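Side-chain contacts in cystathionine beta-lyases/cystathionine gamma-synthases (Corynebacterium glutamicum, PDB 5X5H), which probably catalyses the pyridoxal 5'-phosphate-dependent condensation of O-succinyl-L-homoserine with L-cysteine to L,L-cystathionine, releasing succinate: residues Q222-D225 / E226-F230; A84-D87 / I88-I92; T59-A62 / L63-T66; T130-V133 / E134-K137. All coordinates share one frame; numbering follows the deposited sequence.

In the fold
From the N terminus, contact 3 (59-66) comes first, inside helix 58-70, followed by contact 2 (84-92) in helix 82-93, contact 4 (130-137) where strand 124-128 passes into helix 133-139, and contact 1 (222-230) in helix 222-235. Each is local, so none closes a long loop, and they run in series without nesting or crossing. Contacts 1 and 2 touch: Leu228 CD2 lies 3.7 Å from Ile92 CD1, which joins their two helices beside the seven-stranded sheet of the cofactor-binding domain. Contact 3 approaches contact 1 to about 7 Å between nearest atoms. Contact 4 stands apart at strand 124-128, one edge of this sheet within the chain, its centre about 35 Å from that of contact 3.

Contact 1 of 4, residues Q222-D225 / E226-F230; sequences QEMD and EELLF
The first turns of helix 222-235 bring Met224 against Leu228 on the face turned to the protein and Glu226 against Gln222 and Glu223 on the exposed one. Met224 CG lies 3.8 Å from Leu228 CD1. With CG anti to the backbone N (chi1 174°), and so beside its own carbonyl carbon, the methionine leans toward the next turn and Leu228; the side chain packs on Leu89 and Ile93 of helix 82-93, its terminal methyl against Leu89. Leu228 folds back instead, with its CG 3.3 Å from Met224 O, and packs also on Val217 of strand 215-219. On the outer face Glu226 runs back along the turn. Its CG stands beside its own backbone N (chi1 -73°) and the chain is extended beyond, which lays the carboxylate over the preceding residues: OE1 is 3.9 Å from Glu223 CG and OE2 is 4.1 Å from Gln222 CG. The Gln222 amide and the Glu226 carboxylate are nearly parallel, 11° apart, yet the glutamate meets the methylene and not the amide. Asp225 turns its acid to strand 75-79, where OD2 forms a salt bridge with Arg77. Glu223 OE2 and Glu226 OE1 are 5.0 Å apart, like charges near but not in contact. Exposure to solvent probably softens this repulsion, and the helix dipole would favour negative groups at its N-terminal end.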
ATOM      1  N   GLN A 222     -25.669  15.124 -16.537  1.00 17.96           N
ATOM      2  CA  GLN A 222     -24.795  14.291 -17.327  1.00 18.90           C
ATOM      3  C   GLN A 222     -23.760  15.088 -18.107  1.00 18.63           C
ATOM      4  O   GLN A 222     -22.663  14.594 -18.301  1.00 18.26           O
ATOM      5  CB  GLN A 222     -25.664  13.465 -18.326  1.00 22.68           C
ATOM      6  CG  GLN A 222     -24.950  12.353 -19.086  1.00 25.42           C
ATOM      7  CD  GLN A 222     -25.975  11.627 -19.969  1.00 35.71           C
ATOM      8  OE1 GLN A 222     -26.531  12.216 -20.923  1.00 45.22           O
ATOM      9  NE2 GLN A 222     -26.271  10.383 -19.619  1.00 51.39           N
ATOM     10  N   GLU A 223     -24.075  16.258 -18.605  1.00 16.41           N
ATOM     11  CA  GLU A 223     -23.108  17.146 -19.289  1.00 18.52           C
ATOM     12  C   GLU A 223     -21.971  17.542 -18.374  1.00 17.13           C
ATOM     13  O   GLU A 223     -20.840  17.569 -18.793  1.00 17.45           O
ATOM     14  CB  GLU A 223     -23.715  18.374 -20.007  1.00 23.23           C
ATOM     15  CG  GLU A 223     -24.417  17.805 -21.232  1.00 30.45           C
ATOM     16  CD  GLU A 223     -24.973  18.783 -22.197  1.00 39.85           C
ATOM     17  OE1 GLU A 223     -24.813  20.024 -22.032  1.00 50.82           O
ATOM     18  OE2 GLU A 223     -25.569  18.222 -23.127  1.00 44.96           O
ATOM     19  N   MET A 224     -22.319  17.901 -17.138  1.00 16.23           N
ATOM     20  CA  MET A 224     -21.324  18.151 -16.147  1.00 15.65           C
ATOM     21  C   MET A 224     -20.467  16.942 -15.863  1.00 14.35           C
ATOM     22  O   MET A 224     -19.235  17.038 -15.820  1.00 14.02           O
ATOM     23  CB  MET A 224     -21.932  18.720 -14.904  1.00 18.17           C
ATOM     24  CG  MET A 224     -20.912  18.862 -13.805  1.00 21.85           C
ATOM     25  SD  MET A 224     -21.357  20.092 -12.570  1.00 36.01           S
ATOM     26  CE  MET A 224     -20.936  21.565 -13.563  1.00 34.81           C
ATOM     27  N   ASP A 225     -21.011  15.755 -15.810  1.00 14.52           N
ATOM     28  CA  ASP A 225     -20.239  14.519 -15.629  1.00 13.52           C
ATOM     29  C   ASP A 225     -19.284  14.313 -16.785  1.00 14.13           C
ATOM     30  O   ASP A 225     -18.090  14.039 -16.616  1.00 14.32           O
ATOM     31  CB  ASP A 225     -21.096  13.297 -15.476  1.00 15.70           C
ATOM     32  CG  ASP A 225     -20.241  12.051 -15.302  1.00 15.69           C
ATOM     33  OD1 ASP A 225     -19.614  11.974 -14.228  1.00 16.50           O
ATOM     34  OD2 ASP A 225     -20.196  11.183 -16.197  1.00 16.65           O
ATOM     35  N   GLU A 226     -19.772  14.583 -18.028  1.00 14.78           N
ATOM     36  CA  GLU A 226     -18.877  14.454 -19.182  1.00 13.79           C
ATOM     37  C   GLU A 226     -17.711  15.439 -19.105  1.00 13.30           C
ATOM     38  O   GLU A 226     -16.590  15.088 -19.468  1.00 14.54           O
ATOM     39  CB  GLU A 226     -19.677  14.713 -20.510  1.00 17.22           C
ATOM     40  CG  GLU A 226     -20.598  13.584 -20.876  1.00 22.77           C
ATOM     41  CD  GLU A 226     -21.620  14.019 -21.956  1.00 30.93           C
ATOM     42  OE1 GLU A 226     -21.704  15.209 -22.406  1.00 30.32           O
ATOM     43  OE2 GLU A 226     -22.482  13.155 -22.196  1.00 31.82           O
ATOM     44  N   GLU A 227     -17.941  16.695 -18.724  1.00 13.75           N
ATOM     45  CA  GLU A 227     -16.872  17.693 -18.639  1.00 15.15           C
ATOM     46  C   GLU A 227     -15.931  17.310 -17.454  1.00 14.60           C
ATOM     47  O   GLU A 227     -14.721  17.474 -17.624  1.00 13.65           O
ATOM     48  CB  GLU A 227     -17.441  19.090 -18.405  1.00 17.69           C
ATOM     49  CG  GLU A 227     -18.272  19.647 -19.588  1.00 20.20           C
ATOM     50  CD  GLU A 227     -17.471  19.462 -20.872  1.00 33.69           C
ATOM     51  OE1 GLU A 227     -16.301  19.947 -20.951  1.00 37.78           O
ATOM     52  OE2 GLU A 227     -17.927  18.677 -21.755  1.00 49.65           O
ATOM     53  N   LEU A 228     -16.458  16.824 -16.350  1.00 13.41           N
ATOM     54  CA  LEU A 228     -15.562  16.373 -15.181  1.00 12.86           C
ATOM     55  C   LEU A 228     -14.686  15.253 -15.662  1.00 13.21           C
ATOM     56  O   LEU A 228     -13.500  15.238 -15.360  1.00 13.20           O
ATOM     57  CB  LEU A 228     -16.431  15.972 -14.009  1.00 12.47           C
ATOM     58  CG  LEU A 228     -17.104  17.146 -13.261  1.00 13.88           C
ATOM     59  CD1 LEU A 228     -18.233  16.625 -12.413  1.00 15.33           C
ATOM     60  CD2 LEU A 228     -16.075  17.880 -12.410  1.00 14.46           C
ATOM     61  N   LEU A 229     -15.241  14.287 -16.402  1.00 13.14           N
ATOM     62  CA  LEU A 229     -14.415  13.207 -16.959  1.00 13.98           C
ATOM     63  C   LEU A 229     -13.377  13.681 -17.924  1.00 13.48           C
ATOM     64  O   LEU A 229     -12.225  13.265 -17.875  1.00 14.13           O
ATOM     65  CB  LEU A 229     -15.355  12.162 -17.598  1.00 13.93           C
ATOM     66  CG  LEU A 229     -14.630  11.002 -18.313  1.00 16.23           C
ATOM     67  CD1 LEU A 229     -13.836  10.194 -17.342  1.00 17.51           C
ATOM     68  CD2 LEU A 229     -15.680  10.121 -18.989  1.00 19.17           C
ATOM     69  N   PHE A 230     -13.755  14.619 -18.835  1.00 12.88           N
ATOM     70  CA  PHE A 230     -12.864  15.183 -19.790  1.00 14.07           C
ATOM     71  C   PHE A 230     -11.722  15.825 -19.064  1.00 14.41           C
ATOM     72  O   PHE A 230     -10.542  15.642 -19.401  1.00 14.41           O
ATOM     73  CB  PHE A 230     -13.577  16.216 -20.667  1.00 15.65           C
ATOM     74  CG  PHE A 230     -12.648  16.985 -21.552  1.00 18.21           C
ATOM     75  CD1 PHE A 230     -12.223  16.391 -22.731  1.00 22.41           C
ATOM     76  CD2 PHE A 230     -12.047  18.186 -21.154  1.00 19.73           C
ATOM     77  CE1 PHE A 230     -11.293  17.053 -23.546  1.00 24.18           C
ATOM     78  CE2 PHE A 230     -11.114  18.822 -21.976  1.00 21.95           C
ATOM     79  CZ  PHE A 230     -10.736  18.237 -23.132  1.00 23.97           C
TER

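Contact 2 of 4, residues A84-D87 / I88-I92; sequences AATD and ILFRI
Asp87 and Arg91, one turn apart in helix 82-93, are joined by a salt bridge in which Arg91 NH1 donates to Asp87 OD2 at 3.2 Å. The nitrogen reaches the syn side of the oxygen, 23° out of the carboxylate plane, and the two flat groups are turned 49° against each other. Arg91 CD, placed by chi1 and chi2, rests 3.4 Å from the same OD2, and the bend at chi3 (86°) then turns the guanidinium so that NH1 faces the acid. Asp87 OD1 and Arg91 NH2 form salt bridges across the subunit interface with Arg91 and Asp87 of the second subunit, a reciprocal network of two acids and two arginines that probably helps to hold the subunits together. Beside this pair, Thr86 makes a CH-pi contact with the Phe90 ring: CG2 is 3.8 Å from the centroid, over the face but displaced toward CZ, which it meets at 3.5 Å. Thr86 O covers part of a face as well, 3.5 Å from Phe90 CG. A second shell fixes the threonine and the ring. Thr86 OG1 is hydrogen-bonded to Gly82 O, one turn back beside the pyridoxal phosphate, while Trp148 and Phe118 make edge-to-face contacts with the Phe90 ring. Helix 82-93 thus lies with Phe90 on helix 108-118 and strand 144-150, Ala85 on strand 197-201, and Ile88 and Ile92 against helix 222-235.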
ATOM      1  N   ALA A  84      -7.963  20.417  -5.816  1.00 11.32           N
ATOM      2  CA  ALA A  84      -7.896  20.147  -7.267  1.00  9.98           C
ATOM      3  C   ALA A  84      -9.254  19.950  -7.835  1.00 10.80           C
ATOM      4  O   ALA A  84      -9.556  20.337  -8.994  1.00 11.54           O
ATOM      5  CB  ALA A  84      -7.103  18.863  -7.541  1.00 11.71           C
ATOM      6  N   ALA A  85     -10.174  19.337  -7.069  1.00 10.73           N
ATOM      7  CA  ALA A  85     -11.576  19.175  -7.478  1.00 10.66           C
ATOM      8  C   ALA A  85     -12.209  20.566  -7.675  1.00 11.03           C
ATOM      9  O   ALA A  85     -12.986  20.804  -8.595  1.00 12.80           O
ATOM     10  CB  ALA A  85     -12.317  18.360  -6.424  1.00 12.05           C
ATOM     11  N   THR A  86     -11.911  21.489  -6.741  1.00 10.76           N
ATOM     12  CA  THR A  86     -12.456  22.881  -6.806  1.00 11.55           C
ATOM     13  C   THR A  86     -11.907  23.525  -8.077  1.00 12.40           C
ATOM     14  O   THR A  86     -12.674  24.156  -8.835  1.00 12.76           O
ATOM     15  CB  THR A  86     -12.034  23.663  -5.562  1.00 12.20           C
ATOM     16  OG1 THR A  86     -12.613  23.042  -4.374  1.00 13.82           O
ATOM     17  CG2 THR A  86     -12.496  25.113  -5.586  1.00 12.34           C
ATOM     18  N   ASP A  87     -10.630  23.420  -8.336  1.00 11.67           N
ATOM     19  CA  ASP A  87     -10.042  24.014  -9.511  1.00 11.68           C
ATOM     20  C   ASP A  87     -10.662  23.512 -10.794  1.00 12.47           C
ATOM     21  O   ASP A  87     -10.999  24.281 -11.705  1.00 12.83           O
ATOM     22  CB  ASP A  87      -8.557  23.720  -9.473  1.00 12.26           C
ATOM     23  CG  ASP A  87      -7.827  24.264 -10.657  1.00 15.66           C
ATOM     24  OD1 ASP A  87      -7.731  25.533 -10.745  1.00 16.05           O
ATOM     25  OD2 ASP A  87      -7.233  23.506 -11.522  1.00 16.59           O
ATOM     26  N   ILE A  88     -10.863  22.219 -10.896  1.00 11.61           N
ATOM     27  CA  ILE A  88     -11.517  21.632 -12.081  1.00 11.85           C
ATOM     28  C   ILE A  88     -12.925  22.138 -12.201  1.00 12.72           C
ATOM     29  O   ILE A  88     -13.333  22.526 -13.332  1.00 13.32           O
ATOM     30  CB  ILE A  88     -11.527  20.082 -11.991  1.00 14.73           C
ATOM     31  CG1 ILE A  88     -10.118  19.492 -12.109  1.00 18.20           C
ATOM     32  CG2 ILE A  88     -12.407  19.508 -13.103  1.00 16.27           C
ATOM     33  CD1 ILE A  88      -9.345  19.846 -13.348  1.00 21.76           C
ATOM     34  N   LEU A  89     -13.718  22.192 -11.128  1.00 12.57           N
ATOM     35  CA  LEU A  89     -15.084  22.651 -11.255  1.00 14.86           C
ATOM     36  C   LEU A  89     -15.087  24.106 -11.676  1.00 14.42           C
ATOM     37  O   LEU A  89     -15.871  24.533 -12.572  1.00 15.65           O
ATOM     38  CB  LEU A  89     -15.865  22.399  -9.933  1.00 19.04           C
ATOM     39  CG  LEU A  89     -17.323  22.231  -9.776  1.00 21.83           C
ATOM     40  CD1 LEU A  89     -17.980  21.484 -10.891  1.00 19.09           C
ATOM     41  CD2 LEU A  89     -17.513  21.798  -8.336  1.00 25.70           C
ATOM     42  N   PHE A  90     -14.203  24.944 -11.175  1.00 13.65           N
ATOM     43  CA  PHE A  90     -14.069  26.323 -11.548  1.00 14.20           C
ATOM     44  C   PHE A  90     -13.819  26.413 -13.071  1.00 14.68           C
ATOM     45  O   PHE A  90     -14.355  27.289 -13.792  1.00 16.20           O
ATOM     46  CB  PHE A  90     -12.971  27.126 -10.844  1.00 15.27           C
ATOM     47  CG  PHE A  90     -13.224  27.519  -9.419  1.00 14.58           C
ATOM     48  CD1 PHE A  90     -14.405  27.329  -8.743  1.00 17.00           C
ATOM     49  CD2 PHE A  90     -12.174  28.025  -8.721  1.00 18.88           C
ATOM     50  CE1 PHE A  90     -14.547  27.715  -7.373  1.00 18.10           C
ATOM     51  CE2 PHE A  90     -12.318  28.415  -7.391  1.00 17.53           C
ATOM     52  CZ  PHE A  90     -13.498  28.272  -6.777  1.00 16.35           C
ATOM     53  N   ARG A  91     -12.906  25.587 -13.601  1.00 13.03           N
ATOM     54  CA  ARG A  91     -12.499  25.652 -14.994  1.00 14.22           C
ATOM     55  C   ARG A  91     -13.568  25.196 -15.891  1.00 15.15           C
ATOM     56  O   ARG A  91     -13.500  25.589 -17.071  1.00 17.29           O
ATOM     57  CB  ARG A  91     -11.152  24.885 -15.161  1.00 14.62           C
ATOM     58  CG  ARG A  91     -10.059  25.658 -14.467  1.00 15.82           C
ATOM     59  CD  ARG A  91      -8.895  24.713 -14.243  1.00 18.92           C
ATOM     60  NE  ARG A  91      -8.093  24.716 -15.430  1.00 19.77           N
ATOM     61  CZ  ARG A  91      -6.983  24.014 -15.599  1.00 18.72           C
ATOM     62  NH1 ARG A  91      -6.559  23.240 -14.638  1.00 19.49           N
ATOM     63  NH2 ARG A  91      -6.252  24.255 -16.661  1.00 19.21           N
ATOM     64  N   ILE A  92     -14.456  24.350 -15.460  1.00 13.52           N
ATOM     65  CA  ILE A  92     -15.602  23.910 -16.265  1.00 14.01           C
ATOM     66  C   ILE A  92     -16.665  25.034 -16.325  1.00 16.58           C
ATOM     67  O   ILE A  92     -17.189  25.380 -17.372  1.00 16.27           O
ATOM     68  CB  ILE A  92     -16.208  22.647 -15.701  1.00 15.13           C
ATOM     69  CG1 ILE A  92     -15.222  21.505 -15.951  1.00 15.93           C
ATOM     70  CG2 ILE A  92     -17.566  22.327 -16.321  1.00 14.82           C
ATOM     71  CD1 ILE A  92     -15.549  20.288 -15.154  1.00 16.36           C
TER

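Contact 3 of 4, residues T59-A62 / L63-T66; sequences TIVA and LEQT
Glu64 N donates to Ile60 O at 3.0 Å and Gln65 N to Val61 O at 2.9 Å, regular alpha-helical bonds, whereas the next carbonyl, Ala62 O, takes two donors from one residue. Thr66 N reaches it at 3.2 Å and Thr66 OG1 at 2.8 Å, from opposite faces of the carbonyl plane; the hydroxyl is tilted 31° out of it. Placing OG1 beside the threonine's own N (chi1 -54°) turns the hydroxyl back along the helix, and this bond satisfies a hydroxyl on a buried residue. All of this belongs to helix 58-70, which packs through Ile60 and Leu63 on Ala244 of helix 241-251, with Thr66 on Leu251 of the same helix. Glu64 leaves the backbone with CG beside its N (chi1 -71°) and stays extended, so its carboxylate comes to lie across two branched side chains: OE2 is 3.7 Å from Ile60 CG2, and OE1 is 3.7 Å from Val61 CG2. Each oxygen thus has one methyl group against it, while polar partners come from outside the turn. OE2 accepts from Ala78 N of strand 75-79 and from Gln232 NE2 of helix 222-235, and OE1 has a long, weak ion pair with Arg77. Val61 and Gln65 run side by side, pointing the same way, with Val61 CG1 4.0 Å from Gln65 CG.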
ATOM      1  N   THR A  59     -10.854   0.828  -9.581  1.00 10.58           N
ATOM      2  CA  THR A  59     -10.737   1.070  -8.142  1.00 10.48           C
ATOM      3  C   THR A  59     -11.183   2.494  -7.818  1.00 11.20           C
ATOM      4  O   THR A  59     -11.892   2.714  -6.848  1.00 10.95           O
ATOM      5  CB  THR A  59      -9.332   0.840  -7.640  1.00 10.49           C
ATOM      6  OG1 THR A  59      -8.838  -0.475  -8.001  1.00 11.47           O
ATOM      7  CG2 THR A  59      -9.220   1.083  -6.139  1.00 11.72           C
ATOM      8  N   ILE A  60     -10.862   3.421  -8.692  1.00 10.35           N
ATOM      9  CA  ILE A  60     -11.279   4.858  -8.531  1.00 10.76           C
ATOM     10  C   ILE A  60     -12.760   4.959  -8.810  1.00 11.57           C
ATOM     11  O   ILE A  60     -13.518   5.605  -8.038  1.00 11.64           O
ATOM     12  CB  ILE A  60     -10.450   5.757  -9.470  1.00 12.47           C
ATOM     13  CG1 ILE A  60      -8.973   5.594  -9.156  1.00 13.15           C
ATOM     14  CG2 ILE A  60     -10.941   7.204  -9.381  1.00 13.08           C
ATOM     15  CD1 ILE A  60      -8.025   6.359 -10.098  1.00 13.54           C
ATOM     16  N   VAL A  61     -13.269   4.326  -9.837  1.00 12.87           N
ATOM     17  CA  VAL A  61     -14.712   4.396 -10.175  1.00 11.92           C
ATOM     18  C   VAL A  61     -15.555   3.814  -9.057  1.00 13.60           C
ATOM     19  O   VAL A  61     -16.628   4.349  -8.729  1.00 12.73           O
ATOM     20  CB  VAL A  61     -14.971   3.711 -11.535  1.00 16.62           C
ATOM     21  CG1 VAL A  61     -16.474   3.557 -11.751  1.00 15.55           C
ATOM     22  CG2 VAL A  61     -14.360   4.553 -12.612  1.00 16.50           C
ATOM     23  N   ALA A  62     -15.077   2.798  -8.348  1.00 11.41           N
ATOM     24  CA  ALA A  62     -15.815   2.271  -7.180  1.00 11.38           C
ATOM     25  C   ALA A  62     -16.060   3.337  -6.136  1.00 11.11           C
ATOM     26  O   ALA A  62     -17.186   3.494  -5.603  1.00 11.86           O
ATOM     27  CB  ALA A  62     -15.168   1.006  -6.604  1.00 12.43           C
ATOM     28  N   LEU A  63     -15.013   4.084  -5.829  1.00 10.75           N
ATOM     29  CA  LEU A  63     -15.148   5.222  -4.899  1.00 11.74           C
ATOM     30  C   LEU A  63     -16.134   6.284  -5.361  1.00 11.60           C
ATOM     31  O   LEU A  63     -17.060   6.694  -4.604  1.00 10.88           O
ATOM     32  CB  LEU A  63     -13.808   5.834  -4.624  1.00 11.47           C
ATOM     33  CG  LEU A  63     -13.813   7.149  -3.835  1.00 12.44           C
ATOM     34  CD1 LEU A  63     -14.400   7.008  -2.437  1.00 12.25           C
ATOM     35  CD2 LEU A  63     -12.468   7.770  -3.837  1.00 12.49           C
ATOM     36  N   GLU A  64     -15.977   6.671  -6.606  1.00 10.97           N
ATOM     37  CA  GLU A  64     -16.840   7.676  -7.236  1.00 11.50           C
ATOM     38  C   GLU A  64     -18.280   7.323  -7.170  1.00 12.32           C
ATOM     39  O   GLU A  64     -19.182   8.109  -6.774  1.00 12.80           O
ATOM     40  CB  GLU A  64     -16.452   7.826  -8.730  1.00 12.18           C
ATOM     41  CG  GLU A  64     -15.111   8.506  -8.895  1.00 13.91           C
ATOM     42  CD  GLU A  64     -14.591   8.615 -10.344  1.00 13.52           C
ATOM     43  OE1 GLU A  64     -15.117   7.855 -11.244  1.00 15.69           O
ATOM     44  OE2 GLU A  64     -13.639   9.397 -10.604  1.00 14.07           O
ATOM     45  N   GLN A  65     -18.611   6.066  -7.472  1.00 11.76           N
ATOM     46  CA  GLN A  65     -19.989   5.601  -7.482  1.00 11.88           C
ATOM     47  C   GLN A  65     -20.569   5.543  -6.111  1.00 12.53           C
ATOM     48  O   GLN A  65     -21.762   5.741  -5.894  1.00 13.11           O
ATOM     49  CB  GLN A  65     -20.075   4.248  -8.214  1.00 14.05           C
ATOM     50  CG  GLN A  65     -19.782   4.376  -9.697  1.00 16.64           C
ATOM     51  CD  GLN A  65     -20.748   5.188 -10.446  1.00 22.29           C
ATOM     52  OE1 GLN A  65     -20.470   6.291 -10.973  1.00 28.91           O
ATOM     53  NE2 GLN A  65     -21.995   4.735 -10.411  1.00 22.57           N
ATOM     54  N   THR A  66     -19.758   5.250  -5.094  1.00 10.49           N
ATOM     55  CA  THR A  66     -20.172   5.160  -3.733  1.00 12.32           C
ATOM     56  C   THR A  66     -20.577   6.569  -3.269  1.00 12.44           C
ATOM     57  O   THR A  66     -21.647   6.786  -2.732  1.00 11.99           O
ATOM     58  CB  THR A  66     -19.153   4.568  -2.808  1.00 12.81           C
ATOM     59  OG1 THR A  66     -18.688   3.297  -3.265  1.00 14.05           O
ATOM     60  CG2 THR A  66     -19.725   4.357  -1.429  1.00 13.11           C
TER

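Contact 4 of 4, residues T130-V133 / E134-K137; sequences TSVV and EEVK
Glu135 folds back over Val132, the N-cap residue of helix 133-139. Its CB lies 3.5 Å from Val132 O. CG, set beside the glutamate's own N by chi1 of -77°, then rests 4.0 Å from Val132 CB and equally close to the CG1 methyl. At the tip the two oxygens differ: OE2 touches Val132 CG2 at 3.8 Å, whereas OE1 accepts a hydrogen bond from Asp129 N, just before the turn. Valine offers no side-chain acceptor to the first turn, and here the acid of that turn reaches back past it to tie down the incoming chain. Main-chain bonds start the helix. Val132 O receives Val136 N at 3.3 Å, in the carbonyl plane, and also a weak bond from Glu135 N; Lys137 N follows with an almost straight bond (173°) to Val133 O. On the inner side Val136 CG2 packs against Thr130, 3.7 Å from its CA and 4.0 Å from its CG2. The loop has further ties, Thr130 OG1 to Thr160 OG1 and Ser131 OG to Ile159 O. The turn thus leads out of strand 124-128, one edge of the large sheet within the chain, into the helix connecting it to the parallel strand 144-150, with Glu135 and Val136 resting on Val128 and Val133, Val136 and Lys137 on Leu168.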
ATOM      1  N   THR A 130     -23.461  34.902   2.670  1.00 19.62           N
ATOM      2  CA  THR A 130     -24.449  33.990   2.086  1.00 18.43           C
ATOM      3  C   THR A 130     -25.587  33.519   2.954  1.00 17.99           C
ATOM      4  O   THR A 130     -26.593  32.998   2.458  1.00 20.06           O
ATOM      5  CB  THR A 130     -23.866  32.740   1.346  1.00 18.82           C
ATOM      6  OG1 THR A 130     -23.116  32.011   2.293  1.00 18.51           O
ATOM      7  CG2 THR A 130     -22.916  33.109   0.264  1.00 18.81           C
ATOM      8  N   SER A 131     -25.476  33.787   4.286  1.00 18.92           N
ATOM      9  CA  SER A 131     -26.572  33.586   5.194  1.00 20.76           C
ATOM     10  C   SER A 131     -27.700  34.591   5.023  1.00 20.64           C
ATOM     11  O   SER A 131     -28.771  34.381   5.568  1.00 23.98           O
ATOM     12  CB  SER A 131     -26.041  33.711   6.580  1.00 19.23           C
ATOM     13  OG  SER A 131     -24.954  32.793   6.901  1.00 23.59           O
ATOM     14  N   VAL A 132     -27.450  35.699   4.298  1.00 20.23           N
ATOM     15  CA  VAL A 132     -28.469  36.710   3.988  1.00 21.98           C
ATOM     16  C   VAL A 132     -28.843  36.514   2.522  1.00 19.79           C
ATOM     17  O   VAL A 132     -28.054  36.947   1.649  1.00 20.19           O
ATOM     18  CB  VAL A 132     -27.935  38.110   4.219  1.00 21.11           C
ATOM     19  CG1 VAL A 132     -29.087  39.152   4.128  1.00 23.95           C
ATOM     20  CG2 VAL A 132     -27.318  38.236   5.604  1.00 23.65           C
ATOM     21  N   VAL A 133     -30.017  35.916   2.311  1.00 20.44           N
ATOM     22  CA  VAL A 133     -30.426  35.576   0.944  1.00 20.67           C
ATOM     23  C   VAL A 133     -30.469  36.824   0.080  1.00 23.49           C
ATOM     24  O   VAL A 133     -30.004  36.800  -1.063  1.00 22.21           O
ATOM     25  CB  VAL A 133     -31.727  34.819   0.911  1.00 21.96           C
ATOM     26  CG1 VAL A 133     -32.164  34.514  -0.509  1.00 26.50           C
ATOM     27  CG2 VAL A 133     -31.673  33.551   1.747  1.00 24.72           C
ATOM     28  N   GLU A 134     -30.985  37.963   0.588  1.00 23.32           N
ATOM     29  CA  GLU A 134     -31.000  39.167  -0.211  1.00 25.98           C
ATOM     30  C   GLU A 134     -29.636  39.689  -0.645  1.00 21.30           C
ATOM     31  O   GLU A 134     -29.455  40.266  -1.731  1.00 23.34           O
ATOM     32  CB  GLU A 134     -31.789  40.271   0.541  1.00 29.41           C
ATOM     33  CG  GLU A 134     -33.274  39.982   0.588  1.00 35.22           C
ATOM     34  CD  GLU A 134     -33.968  39.904  -0.792  1.00 42.62           C
ATOM     35  OE1 GLU A 134     -33.621  40.646  -1.743  1.00 42.90           O
ATOM     36  OE2 GLU A 134     -34.869  39.042  -0.915  1.00 50.75           O
ATOM     37  N   GLU A 135     -28.604  39.466   0.132  1.00 19.71           N
ATOM     38  CA  GLU A 135     -27.269  39.868  -0.247  1.00 20.16           C
ATOM     39  C   GLU A 135     -26.780  39.045  -1.443  1.00 20.91           C
ATOM     40  O   GLU A 135     -26.086  39.535  -2.322  1.00 20.07           O
ATOM     41  CB  GLU A 135     -26.192  39.759   0.855  1.00 24.55           C
ATOM     42  CG  GLU A 135     -26.208  40.863   1.907  1.00 28.02           C
ATOM     43  CD  GLU A 135     -25.014  40.794   2.827  1.00 29.04           C
ATOM     44  OE1 GLU A 135     -23.818  40.462   2.487  1.00 24.80           O
ATOM     45  OE2 GLU A 135     -25.351  41.043   3.978  1.00 31.55           O
ATOM     46  N   VAL A 136     -27.052  37.729  -1.379  1.00 18.39           N
ATOM     47  CA  VAL A 136     -26.688  36.868  -2.544  1.00 18.34           C
ATOM     48  C   VAL A 136     -27.459  37.380  -3.800  1.00 17.91           C
ATOM     49  O   VAL A 136     -26.834  37.563  -4.858  1.00 18.97           O
ATOM     50  CB  VAL A 136     -26.989  35.386  -2.253  1.00 18.66           C
ATOM     51  CG1 VAL A 136     -26.632  34.483  -3.424  1.00 19.76           C
ATOM     52  CG2 VAL A 136     -26.200  34.965  -1.051  1.00 19.38           C
ATOM     53  N   LYS A 137     -28.771  37.556  -3.680  1.00 18.14           N
ATOM     54  CA  LYS A 137     -29.606  37.982  -4.781  1.00 19.08           C
ATOM     55  C   LYS A 137     -29.029  39.268  -5.370  1.00 20.66           C
ATOM     56  O   LYS A 137     -28.899  39.402  -6.630  1.00 21.58           O
ATOM     57  CB  LYS A 137     -31.026  38.162  -4.345  1.00 20.12           C
ATOM     58  CG  LYS A 137     -31.894  38.534  -5.524  1.00 22.79           C
ATOM     59  CD  LYS A 137     -33.331  38.591  -5.024  1.00 29.51           C
ATOM     60  CE  LYS A 137     -34.223  38.996  -6.174  1.00 37.75           C
ATOM     61  NZ  LYS A 137     -35.564  39.200  -5.593  1.00 44.70           N
TER